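Local structure of periplasmic binding protein (Thermotoga lettingae TMO, 4RY8) at residues V99-F102 with D103-V106; G178-A181 with A182-T186. The protein binds 5-methylthioribose and probably serves as the solute-binding component of a sugar transporter. All coordinates share one frame; numbering follows the deposited sequence.

Contact 1: V99-F102 with D103-V106. With SR1 (5-S-methyl-5-thio-alpha-D-ribofuranose), chain G.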
loop_
_atom_site.group_PDB
_atom_site.type_symbol
_atom_site.label_atom_id
_atom_site.label_comp_id
_atom_site.label_asym_id
_atom_site.label_seq_id
_atom_site.Cartn_x
_atom_site.Cartn_y
_atom_site.Cartn_z
ATOM N N VAL C 99 16.950 9.740 -21.173
ATOM C CA VAL C 99 16.307 10.451 -20.059
ATOM C C VAL C 99 15.737 9.496 -19.056
ATOM O O VAL C 99 15.094 8.525 -19.423
ATOM C CB VAL C 99 15.166 11.342 -20.580
ATOM C CG1 VAL C 99 14.528 12.093 -19.427
ATOM C CG2 VAL C 99 15.701 12.294 -21.634
ATOM N N VAL C 100 15.905 9.793 -17.785
ATOM C CA VAL C 100 15.250 9.047 -16.741
ATOM C C VAL C 100 14.769 10.078 -15.785
ATOM O O VAL C 100 15.393 11.126 -15.684
ATOM C CB VAL C 100 16.242 8.072 -16.025
ATOM C CG1 VAL C 100 17.536 8.770 -15.655
ATOM C CG2 VAL C 100 15.618 7.446 -14.770
ATOM N N THR C 101 13.675 9.829 -15.077
ATOM C CA THR C 101 13.219 10.770 -14.092
ATOM C C THR C 101 13.152 10.204 -12.704
ATOM O O THR C 101 13.077 8.970 -12.487
ATOM C CB THR C 101 11.842 11.375 -14.423
ATOM O OG1 THR C 101 10.845 10.388 -14.216
ATOM C CG2 THR C 101 11.788 11.834 -15.849
ATOM N N PHE C 102 13.235 11.123 -11.756
ATOM C CA PHE C 102 12.962 10.865 -10.363
ATOM C C PHE C 102 11.847 11.802 -10.048
ATOM O O PHE C 102 12.006 13.010 -10.216
ATOM C CB PHE C 102 14.162 11.153 -9.459
ATOM C CG PHE C 102 13.841 11.015 -7.985
ATOM C CD1 PHE C 102 13.228 9.865 -7.499
ATOM C CD2 PHE C 102 14.120 12.029 -7.099
ATOM C CE1 PHE C 102 12.895 9.750 -6.170
ATOM C CE2 PHE C 102 13.793 11.920 -5.745
ATOM C CZ PHE C 102 13.170 10.779 -5.293
ATOM N N ASP C 103 10.721 11.271 -9.610
ATOM C CA ASP C 103 9.627 12.115 -9.144
ATOM C C ASP C 103 9.042 12.991 -10.223
ATOM O O ASP C 103 8.633 14.130 -9.960
ATOM C CB ASP C 103 10.026 12.969 -7.934
ATOM C CG ASP C 103 9.965 12.203 -6.604
ATOM O OD1 ASP C 103 9.454 11.077 -6.562
ATOM O OD2 ASP C 103 10.382 12.782 -5.578
ATOM N N LEU C 104 8.958 12.453 -11.446
ATOM C CA LEU C 104 8.176 13.155 -12.523
ATOM C C LEU C 104 7.572 12.111 -13.417
ATOM O O LEU C 104 8.301 11.267 -13.983
ATOM C CB LEU C 104 9.121 14.015 -13.361
ATOM C CG LEU C 104 8.480 14.740 -14.572
ATOM C CD1 LEU C 104 7.575 15.762 -13.966
ATOM C CD2 LEU C 104 9.527 15.378 -15.443
ATOM N N VAL C 105 6.263 12.214 -13.630
ATOM C CA VAL C 105 5.513 11.246 -14.396
ATOM C C VAL C 105 5.597 11.617 -15.872
ATOM O O VAL C 105 5.230 12.712 -16.243
ATOM C CB VAL C 105 4.038 11.248 -13.939
ATOM C CG1 VAL C 105 3.163 10.421 -14.882
ATOM C CG2 VAL C 105 3.943 10.773 -12.501
ATOM N N VAL C 106 6.104 10.736 -16.726
ATOM C CA VAL C 106 6.139 11.069 -18.180
ATOM C C VAL C 106 5.519 9.993 -19.067
ATOM O O VAL C 106 5.861 8.804 -18.985
ATOM C CB VAL C 106 7.572 11.479 -18.643
ATOM C CG1 VAL C 106 8.611 10.686 -17.905
ATOM C CG2 VAL C 106 7.773 11.332 -20.146
HETATM C CS SR1 G . 9.071 19.109 -2.472
HETATM S S SR1 G . 8.831 17.409 -2.934
HETATM C C5 SR1 G . 9.603 16.739 -1.441
HETATM C C4 SR1 G . 9.603 15.212 -1.454
HETATM O O4 SR1 G . 10.280 14.831 -2.607
HETATM C C1 SR1 G . 11.165 13.720 -2.358
HETATM O O1 SR1 G . 10.704 12.649 -3.110
HETATM C C2 SR1 G . 11.142 13.377 -0.877
HETATM O O2 SR1 G . 10.577 12.094 -0.496
HETATM C C3 SR1 G . 10.344 14.533 -0.308
HETATM O O3 SR1 G . 9.431 14.074 0.680
HETATM O O HOH W 1 9.871 9.525 -11.840
#
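Phe-102 and Asp-103 are neighbours whose torsions swing both side chains the same way. In Phe-102, CG stands opposite the backbone N (chi1 174°). In Asp-103, CG turns back beside its own N (chi1 -81°), on a residue with left-handed backbone angles. The carboxylate therefore stacks on the phenyl ring, with the two planes 20° apart. CG of Asp-103 lies 3.7 Å above the plane of the Phe-102 ring, over its centre, and OD2 of Asp-103 sits 3.4 Å from CZ of Phe-102. CB of Asp-103 adds a CH-pi contact over the same face. OD2 of Asp-103 accepts a very short 2.5 Å hydrogen bond from O1 of the bound 5-methylthioribose. Cutting Phe-102 back to an alanine would remove the ring face under the Asp-103 carboxylate, which is then likely to turn more freely and hold O1 less firmly. The chain turns at Asp-103, and Thr-101 braces the turn. OG1 of Thr-101 donates to a lone pair of Leu-104 O at 2.7 Å, in the carbonyl plane. Water 1 donates to the same OG1 and accepts from Leu-104 N. CG2 of Thr-101 meets CG1 of Val-106 at 4.0 Å. His-79, Gln-116, Arg-153 and Asp-231 complete the polar grip on the sugar. Strand 98-102 runs parallel between strands 74-78 and 113-115, and Leu-104 and Val-106 pack on helix 82-94.

Contact 2: G178-A181 with A182-T186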
loop_
_atom_site.group_PDB
_atom_site.type_symbol
_atom_site.label_atom_id
_atom_site.label_comp_id
_atom_site.label_asym_id
_atom_site.label_seq_id
_atom_site.Cartn_x
_atom_site.Cartn_y
_atom_site.Cartn_z
ATOM N N GLY C 178 12.121 27.252 -0.104
ATOM C CA GLY C 178 13.546 27.502 0.104
ATOM C C GLY C 178 13.987 27.628 1.560
ATOM O O GLY C 178 15.165 27.466 1.877
ATOM N N SER C 179 13.051 27.919 2.447
ATOM C CA SER C 179 13.259 27.883 3.907
ATOM C C SER C 179 12.019 27.221 4.514
ATOM O O SER C 179 11.305 27.805 5.363
ATOM C CB SER C 179 13.379 29.302 4.451
ATOM O OG SER C 179 14.355 29.977 3.733
ATOM N N THR C 180 11.729 26.030 4.013
ATOM C CA THR C 180 10.458 25.371 4.254
ATOM C C THR C 180 10.261 24.984 5.709
ATOM O O THR C 180 9.179 25.199 6.241
ATOM C CB THR C 180 10.300 24.152 3.310
ATOM O OG1 THR C 180 10.115 24.595 1.946
ATOM C CG2 THR C 180 9.136 23.302 3.721
ATOM N N ALA C 181 11.271 24.386 6.354
ATOM C CA ALA C 181 11.166 24.014 7.761
ATOM C C ALA C 181 10.844 25.208 8.638
ATOM O O ALA C 181 9.894 25.143 9.422
ATOM C CB ALA C 181 12.480 23.333 8.258
ATOM N N ALA C 182 11.635 26.292 8.507
ATOM C CA ALA C 182 11.401 27.563 9.222
ATOM C C ALA C 182 10.040 28.200 8.883
ATOM O O ALA C 182 9.335 28.731 9.772
ATOM C CB ALA C 182 12.535 28.563 8.947
ATOM N N ASP C 183 9.653 28.163 7.620
ATOM C CA ASP C 183 8.336 28.728 7.282
ATOM C C ASP C 183 7.181 27.857 7.806
ATOM O O ASP C 183 6.153 28.375 8.248
ATOM C CB ASP C 183 8.229 29.008 5.774
ATOM C CG ASP C 183 9.258 30.064 5.297
ATOM O OD1 ASP C 183 9.632 30.986 6.088
ATOM O OD2 ASP C 183 9.689 29.954 4.120
ATOM N N THR C 184 7.367 26.545 7.819
ATOM C CA THR C 184 6.353 25.620 8.365
ATOM C C THR C 184 6.247 25.750 9.897
ATOM O O THR C 184 5.202 25.541 10.470
ATOM C CB THR C 184 6.670 24.156 8.030
ATOM O OG1 THR C 184 6.985 24.012 6.636
ATOM C CG2 THR C 184 5.495 23.262 8.366
ATOM N N GLN C 185 7.333 26.110 10.565
ATOM C CA GLN C 185 7.239 26.335 11.995
ATOM C C GLN C 185 6.273 27.500 12.268
ATOM O O GLN C 185 5.417 27.444 13.142
ATOM C CB GLN C 185 8.598 26.644 12.582
ATOM C CG GLN C 185 8.527 26.721 14.097
ATOM C CD GLN C 185 9.868 26.760 14.753
ATOM O OE1 GLN C 185 10.871 26.386 14.164
ATOM N NE2 GLN C 185 9.890 27.232 15.967
ATOM N N THR C 186 6.450 28.563 11.511
ATOM C CA THR C 186 5.660 29.772 11.708
ATOM C C THR C 186 4.189 29.433 11.496
ATOM O O THR C 186 3.346 29.785 12.305
ATOM C CB THR C 186 6.104 30.865 10.744
ATOM O OG1 THR C 186 7.444 31.219 11.064
ATOM C CG2 THR C 186 5.223 32.125 10.893
#
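Thr-180 and Thr-184 lie side by side, one helical turn apart, and point the same way. The methyl CG2 of Thr-180 faces the hydroxyl OG1 of Thr-184 at 3.7 Å. That hydroxyl is placed beside its own backbone N (chi1 -48°) and turned back down the helix. OG1 of Thr-184 donates to Thr-180 O at a short 2.5 Å, from above the carbonyl plane. Thr-184 N reaches Thr-180 O at 2.8 Å from the opposite face. Two donors from one residue thus grip a single carbonyl. The OG1 of Thr-180 is engaged elsewhere, with Thr-177 N and with OE2 of Glu-26, which follows strand 17-22 of the other lobe, so this last bond spans the cleft.

This is the N-terminal turn of helix 180-194, with Ser-179 at the N-cap position, yet the Ser-179 side chain makes no capping bond. Its carbonyl still opens the helical pattern: Asp-183 N donates to Ser-179 O at 2.8 Å. At Gly-178, just before Ser-179, a CB would be jammed against the carbonyl oxygen of the preceding residue.

Asp-183 folds its carboxylate back over the Ser-179 carbonyl. OD2 of Asp-183 comes within 3.0 Å of Ser-179 O, but both are acceptors and do not bond. OD2 instead pairs with Thr-177 OG1. A negative charge so near the helix start is probably eased by the helix dipole. Gln-185 N continues the pattern to Ala-181 O at 3.0 Å. The extended Gln-185 side chain runs to Arg-214 and Gln-218 on helix 206-219.

Along the chain, contact 1 comes first, at the end of strand 98-102 in the parallel sheet of one lobe. It shapes the turn that leads toward strand 113-115. Contact 2 follows much later, in the other lobe, where it joins the loop after strand 167-173 to helix 180-194. Each is local and closes only a short turn. They stand in series and neither nest nor cross. The centres of contact 1 and contact 2 are about 27 Å apart. The nearest atoms of contact 1 and contact 2 are about 14 Å apart, so they do not touch. Contact 1 supplies Phe-102 and Asp-103 to the sugar pocket, while the Thr-180 side chain stays about 7 Å from the sugar.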